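Side-chain contacts in putative aldolase (Bacteroides vulgatus ATCC 8482, PDB 3DXI), which is of unknown function but is a putative aldolase whose N-terminal domain folds as a TIM barrel of the HMGL-like family: residues A[179-182]-A[183-187]; A[257-260]-A[261-265]; A[121-125]-A[126-130]. All blocks are in the same frame, centred on the assembly; numbering follows the deposited sequence.

Contact 1 of 3, residues A[179-182]-A[183-187]; sequences KEVR and KYTHV
Glu180 and Lys183, one turn apart, meet in a salt bridge: the ammonium NZ of Lys183 stands 3.0 Å from Glu180 OE2, almost in line with its C-O bond. Lys183 is fully extended beyond CG, while Glu180 folds back at chi2 (-62°), and that bend carries the carboxylate across to the lysine tip. OE1, the other oxygen, lies in the ring plane of Tyr184 at the edge, near CE2, with carboxylate and ring 63° apart. The backbone pairs up alongside. Lys183 N donates to Glu180 O at 2.9 Å from above the carbonyl plane, with a weak second bond to Lys179 O. Val181 O accepts twice, head-on from Thr185 N at 3.0 Å and from above its plane from Tyr184 N. These residues end helix 171-184 in the beta-alpha-beta unit that runs from strand 159-163 to strand 189-192. Past the helix, Thr185 OG1 accepts from Val187 N at 3.3 Å, which makes an ST turn, and is also hydrogen-bonded to Asp154 OD1, as is His186 N. On the buried side Thr185 CG2 presses on Val181 CG1 at 3.5 Å, closer than usual for two methyls. A water joins the helix end to the exit loop. It accepts from Arg182 NH1, in the guanidinium plane, and gives one hydrogen to Thr185 O at 2.8 Å and the other to Val187 O at 2.6 Å. Arg182 NH2 turns to a salt bridge with Asp213.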
# COMPACT_ATOMS: atom_id res chain seq x y z
N LYS A 179 -5.35 -21.75 -6.81
CA LYS A 179 -5.04 -23.12 -7.22
C LYS A 179 -6.11 -24.09 -6.73
O LYS A 179 -6.50 -25.01 -7.45
CB LYS A 179 -3.68 -23.55 -6.67
CG LYS A 179 -2.50 -22.76 -7.20
CD LYS A 179 -1.20 -23.20 -6.52
CE LYS A 179 0.00 -22.39 -7.01
NZ LYS A 179 1.23 -22.69 -6.21
N GLU A 180 -6.59 -23.88 -5.51
CA GLU A 180 -7.63 -24.74 -4.95
C GLU A 180 -8.95 -24.62 -5.70
O GLU A 180 -9.56 -25.62 -6.06
CB GLU A 180 -7.86 -24.40 -3.47
CG GLU A 180 -6.85 -25.03 -2.55
CD GLU A 180 -6.90 -26.54 -2.60
OE1 GLU A 180 -7.92 -27.11 -2.16
OE2 GLU A 180 -5.95 -27.16 -3.10
N VAL A 181 -9.38 -23.38 -5.94
CA VAL A 181 -10.63 -23.14 -6.66
C VAL A 181 -10.60 -23.79 -8.04
O VAL A 181 -11.59 -24.37 -8.48
CB VAL A 181 -10.90 -21.60 -6.76
CG1 VAL A 181 -12.06 -21.31 -7.71
CG2 VAL A 181 -11.24 -21.04 -5.37
N ARG A 182 -9.45 -23.71 -8.72
CA ARG A 182 -9.30 -24.30 -10.04
C ARG A 182 -9.49 -25.82 -10.02
O ARG A 182 -9.77 -26.42 -11.06
CB ARG A 182 -7.93 -23.97 -10.62
CG ARG A 182 -7.66 -22.48 -10.83
CD ARG A 182 -8.55 -21.88 -11.90
NE ARG A 182 -8.00 -20.63 -12.41
CZ ARG A 182 -8.64 -19.83 -13.26
NH1 ARG A 182 -9.85 -20.15 -13.69
NH2 ARG A 182 -8.05 -18.72 -13.69
N LYS A 183 -9.32 -26.44 -8.86
CA LYS A 183 -9.48 -27.90 -8.74
C LYS A 183 -10.95 -28.28 -8.61
O LYS A 183 -11.33 -29.42 -8.89
CB LYS A 183 -8.77 -28.44 -7.50
CG LYS A 183 -7.26 -28.38 -7.49
CD LYS A 183 -6.76 -28.97 -6.18
CE LYS A 183 -5.25 -28.91 -6.07
NZ LYS A 183 -4.79 -29.40 -4.75
N TYR A 184 -11.78 -27.33 -8.17
CA TYR A 184 -13.18 -27.62 -7.94
C TYR A 184 -14.20 -26.99 -8.89
O TYR A 184 -15.35 -27.42 -8.93
CB TYR A 184 -13.52 -27.28 -6.50
CG TYR A 184 -12.73 -28.13 -5.52
CD1 TYR A 184 -13.08 -29.45 -5.28
CD2 TYR A 184 -11.59 -27.63 -4.89
CE1 TYR A 184 -12.33 -30.26 -4.44
CE2 TYR A 184 -10.82 -28.43 -4.05
CZ TYR A 184 -11.19 -29.75 -3.83
OH TYR A 184 -10.42 -30.56 -3.01
N THR A 185 -13.78 -25.98 -9.65
CA THR A 185 -14.70 -25.37 -10.60
C THR A 185 -13.94 -24.97 -11.86
O THR A 185 -12.75 -24.67 -11.81
CB THR A 185 -15.43 -24.14 -9.99
OG1 THR A 185 -16.25 -23.53 -10.99
CG2 THR A 185 -14.45 -23.13 -9.43
N HIS A 186 -14.65 -24.99 -12.99
CA HIS A 186 -14.06 -24.66 -14.29
C HIS A 186 -14.34 -23.21 -14.69
O HIS A 186 -13.78 -22.73 -15.67
CB HIS A 186 -14.62 -25.57 -15.38
CG HIS A 186 -14.19 -27.00 -15.26
ND1 HIS A 186 -12.97 -27.45 -15.71
CD2 HIS A 186 -14.82 -28.08 -14.72
CE1 HIS A 186 -12.86 -28.75 -15.45
NE2 HIS A 186 -13.97 -29.15 -14.85
N VAL A 187 -15.21 -22.53 -13.94
CA VAL A 187 -15.57 -21.16 -14.28
C VAL A 187 -14.47 -20.13 -14.07
O VAL A 187 -13.52 -20.34 -13.30
CB VAL A 187 -16.82 -20.70 -13.49
CG1 VAL A 187 -17.98 -21.64 -13.76
CG2 VAL A 187 -16.51 -20.64 -12.00
O HOH W 1 -11.79 -22.31 -12.92

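Contact 2 of 3, residues A[257-260]-A[261-265]; sequences TFTP and LLEKY
Thr259 and Glu263 make the close part of this contact, one turn apart on helix 248-265. Glu263 N donates to Thr259 O at 2.9 Å, and Glu263 CG leans on the same oxygen at 3.0 Å. Thr259 puts CG2 anti to its own N and OG1 (chi1 -70°) beside it, so the methyl meets the glutamate carboxylate, 3.6 Å from OE2, while OG1 bonds back to Ile255 O. Leu262 N to Phe258 O at 3.1 Å and Lys264 N to Pro260 O at 3.2 Å continue the helical ladder. The looser part lies round Pro260, whose nitrogen has no hydrogen to give; here the helix kinks and a water enters the ladder, donating to Thr257 O at 2.7 Å and accepting from Leu261 N, thus bridging two atoms that stand too far apart to bond directly. Among the side chains on that part, Phe258 CD1 only grazes Leu261 CD1 at 4.5 Å. Pro260, Glu263 and Lys264 are exposed. The buried Phe258 packs on Ile25 and Tyr29 of helix 23-34 and on Ile219; the partly exposed Leu261 and Leu262 reach Thr17 and, just beyond the helix, Trp267.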
# COMPACT_ATOMS: atom_id res chain seq x y z
N THR A 257 -11.92 14.06 -10.49
CA THR A 257 -13.37 14.10 -10.35
C THR A 257 -13.78 13.61 -8.95
O THR A 257 -14.64 14.21 -8.30
CB THR A 257 -14.06 13.20 -11.41
OG1 THR A 257 -13.80 13.72 -12.72
CG2 THR A 257 -15.57 13.18 -11.19
N PHE A 258 -13.14 12.53 -8.49
CA PHE A 258 -13.46 11.93 -7.20
C PHE A 258 -12.69 12.50 -6.01
O PHE A 258 -12.89 12.07 -4.87
CB PHE A 258 -13.23 10.42 -7.28
CG PHE A 258 -14.33 9.69 -8.00
CD1 PHE A 258 -15.49 9.31 -7.32
CD2 PHE A 258 -14.23 9.41 -9.36
CE1 PHE A 258 -16.53 8.67 -8.00
CE2 PHE A 258 -15.27 8.77 -10.04
CZ PHE A 258 -16.42 8.39 -9.36
N THR A 259 -11.81 13.48 -6.27
CA THR A 259 -11.01 14.07 -5.21
C THR A 259 -11.79 14.88 -4.16
O THR A 259 -11.43 14.85 -2.98
CB THR A 259 -9.85 14.89 -5.82
OG1 THR A 259 -8.91 13.98 -6.41
CG2 THR A 259 -9.13 15.72 -4.76
N PRO A 260 -12.83 15.61 -4.57
CA PRO A 260 -13.56 16.36 -3.53
C PRO A 260 -14.18 15.40 -2.51
O PRO A 260 -14.16 15.66 -1.31
CB PRO A 260 -14.62 17.11 -4.34
CG PRO A 260 -13.88 17.45 -5.59
CD PRO A 260 -13.16 16.14 -5.91
N LEU A 261 -14.71 14.27 -2.98
CA LEU A 261 -15.30 13.29 -2.08
C LEU A 261 -14.24 12.63 -1.20
O LEU A 261 -14.48 12.35 -0.02
CB LEU A 261 -16.06 12.23 -2.87
CG LEU A 261 -17.40 12.72 -3.42
CD1 LEU A 261 -17.93 11.73 -4.46
CD2 LEU A 261 -18.39 12.90 -2.28
N LEU A 262 -13.06 12.39 -1.77
CA LEU A 262 -11.97 11.79 -1.02
C LEU A 262 -11.49 12.71 0.11
O LEU A 262 -11.19 12.27 1.21
CB LEU A 262 -10.80 11.48 -1.96
CG LEU A 262 -9.48 11.11 -1.27
CD1 LEU A 262 -9.68 9.85 -0.43
CD2 LEU A 262 -8.38 10.89 -2.32
N GLU A 263 -11.42 14.01 -0.17
CA GLU A 263 -10.96 14.94 0.85
C GLU A 263 -11.99 15.06 1.96
O GLU A 263 -11.65 15.34 3.10
CB GLU A 263 -10.66 16.30 0.21
CG GLU A 263 -9.67 16.18 -0.95
CD GLU A 263 -9.32 17.51 -1.58
OE1 GLU A 263 -10.22 18.35 -1.74
OE2 GLU A 263 -8.13 17.69 -1.94
N LYS A 264 -13.26 14.83 1.62
CA LYS A 264 -14.32 14.90 2.61
C LYS A 264 -14.44 13.62 3.44
O LYS A 264 -14.49 13.67 4.66
CB LYS A 264 -15.66 15.17 1.93
CG LYS A 264 -16.82 15.16 2.91
CD LYS A 264 -18.15 15.41 2.24
CE LYS A 264 -19.23 15.63 3.29
NZ LYS A 264 -18.91 16.81 4.15
N TYR A 265 -14.47 12.47 2.76
CA TYR A 265 -14.64 11.18 3.44
C TYR A 265 -13.37 10.43 3.80
O TYR A 265 -13.37 9.58 4.69
CB TYR A 265 -15.57 10.30 2.61
CG TYR A 265 -16.96 10.87 2.52
CD1 TYR A 265 -17.75 11.00 3.67
CD2 TYR A 265 -17.49 11.32 1.31
CE1 TYR A 265 -19.02 11.57 3.61
CE2 TYR A 265 -18.77 11.89 1.24
CZ TYR A 265 -19.52 12.01 2.40
OH TYR A 265 -20.77 12.58 2.36
O HOH W 2 -15.90 14.39 -5.91

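Contact 3 of 3, residues A[121-125]-A[126-130]; sequences KAIKT and MGFEV
With CG1 at chi1 -66°, Ile123 swings its other branch, CG2, out anti to the backbone N, and this methyl meets two residues of the returning chain. It touches Val130 CG2 at 3.6 Å and Phe128 CB at 3.9 Å, the Ile123 and Phe128 side chains crossing at about a right angle. Lys124 starts away from the strand but bends at chi2 (67°), which lays its CD beside Val130 CG2 at 3.6 Å and close to Phe128 O. Val130 CG2 thus sits against two consecutive helix residues. The Phe128 ring keeps its edge to the helix end, with Ile123 O near the ring plane. Between helix and strand the chain reverses through a type I turn, Lys124 to Gly127, closing in a Schellman motif. Met126, modelled as selenomethionine, donates from N to Ile123 O at 3.0 Å, and Gly127 N to Lys124 O at 3.1 Å, both from above the carbonyl plane. Gly127 takes a positive phi of 90°, which turns the chain out of the helix. On the outer side Thr125 OG1 donates to Ala122 O at 2.6 Å. This is the passage from helix 113-124 into strand 129-134 in a beta-alpha-beta unit, with Leu94, Ile104 and Ile106 also packing on Ile123. The chemistry therefore divides: apolar branches hold helix to strand on the inside, while the turn satisfies carbonyls of the last helical turn, and Lys124 NZ has a long, weak ion pair with Asp158 and a weak hydrogen bond to Ile156 O.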
# COMPACT_ATOMS: atom_id res chain seq x y z
N LYS A 121 -29.11 -19.86 -10.68
CA LYS A 121 -29.75 -20.66 -11.71
C LYS A 121 -30.93 -19.90 -12.31
O LYS A 121 -31.09 -19.86 -13.53
CB LYS A 121 -30.23 -21.98 -11.11
CG LYS A 121 -30.49 -23.07 -12.13
CD LYS A 121 -30.51 -24.43 -11.44
CE LYS A 121 -30.49 -25.57 -12.46
NZ LYS A 121 -30.20 -26.88 -11.79
N ALA A 122 -31.74 -19.28 -11.45
CA ALA A 122 -32.90 -18.51 -11.92
C ALA A 122 -32.47 -17.28 -12.72
O ALA A 122 -33.08 -16.94 -13.73
CB ALA A 122 -33.76 -18.10 -10.73
N ILE A 123 -31.42 -16.60 -12.26
CA ILE A 123 -30.93 -15.41 -12.95
C ILE A 123 -30.42 -15.78 -14.34
O ILE A 123 -30.57 -15.02 -15.30
CB ILE A 123 -29.79 -14.73 -12.16
CG1 ILE A 123 -30.32 -14.18 -10.83
CG2 ILE A 123 -29.17 -13.61 -12.98
CD1 ILE A 123 -29.24 -13.58 -9.94
N LYS A 124 -29.83 -16.96 -14.45
CA LYS A 124 -29.29 -17.42 -15.72
C LYS A 124 -30.36 -17.63 -16.79
O LYS A 124 -30.12 -17.42 -17.98
CB LYS A 124 -28.49 -18.70 -15.52
CG LYS A 124 -27.36 -18.86 -16.52
CD LYS A 124 -26.30 -17.79 -16.30
CE LYS A 124 -25.33 -17.73 -17.45
NZ LYS A 124 -24.76 -19.08 -17.72
N THR A 125 -31.56 -18.05 -16.37
CA THR A 125 -32.64 -18.26 -17.32
C THR A 125 -33.17 -16.94 -17.86
O THR A 125 -33.92 -16.91 -18.84
CB THR A 125 -33.81 -19.06 -16.69
OG1 THR A 125 -34.34 -18.34 -15.57
CG2 THR A 125 -33.34 -20.42 -16.22
N MSE A 126 -32.79 -15.83 -17.22
CA MSE A 126 -33.23 -14.51 -17.67
C MSE A 126 -32.27 -13.92 -18.69
O MSE A 126 -32.49 -12.82 -19.21
CB MSE A 126 -33.41 -13.58 -16.46
CG MSE A 126 -34.54 -14.02 -15.53
SE MSE A 126 -34.83 -12.89 -13.96
CE MSE A 126 -35.55 -11.35 -14.85
N GLY A 127 -31.19 -14.64 -18.96
CA GLY A 127 -30.23 -14.20 -19.96
C GLY A 127 -29.08 -13.33 -19.51
O GLY A 127 -28.36 -12.77 -20.34
N PHE A 128 -28.90 -13.21 -18.20
CA PHE A 128 -27.82 -12.39 -17.64
C PHE A 128 -26.57 -13.22 -17.41
O PHE A 128 -26.64 -14.43 -17.24
CB PHE A 128 -28.23 -11.81 -16.28
CG PHE A 128 -29.33 -10.79 -16.33
CD1 PHE A 128 -29.09 -9.50 -16.81
CD2 PHE A 128 -30.60 -11.10 -15.86
CE1 PHE A 128 -30.10 -8.54 -16.82
CE2 PHE A 128 -31.63 -10.15 -15.87
CZ PHE A 128 -31.38 -8.87 -16.34
N GLU A 129 -25.41 -12.56 -17.39
CA GLU A 129 -24.17 -13.23 -17.05
C GLU A 129 -24.29 -13.24 -15.52
O GLU A 129 -24.85 -12.30 -14.96
CB GLU A 129 -22.95 -12.38 -17.45
CG GLU A 129 -22.51 -12.50 -18.90
CD GLU A 129 -21.44 -11.49 -19.25
OE1 GLU A 129 -20.92 -10.82 -18.33
OE2 GLU A 129 -21.12 -11.35 -20.44
N VAL A 130 -23.80 -14.27 -14.86
CA VAL A 130 -23.90 -14.32 -13.40
C VAL A 130 -22.55 -14.37 -12.71
O VAL A 130 -21.69 -15.18 -13.07
CB VAL A 130 -24.73 -15.54 -12.92
CG1 VAL A 130 -24.81 -15.56 -11.40
CG2 VAL A 130 -26.11 -15.48 -13.52

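In the fold
Contacts 1 and 3 hold equivalent places in the barrel: each covers the end of a helix and the way back toward the next strand. Their centres are 21 Å apart and their nearest atoms about 7 Å. The loop leading into strand 159-163 runs between them, its Asp154 bonding to contact 1 and its Asp158 to contact 3. Both lie at the N-terminal ends of the barrel strands, whereas TIM barrels generally carry their active sites at the C-terminal ends. Contact 2, in a helix following the eighth strand, is across the chain's centre from both, with centres 39 Å from contact 1 and 36 Å from contact 3.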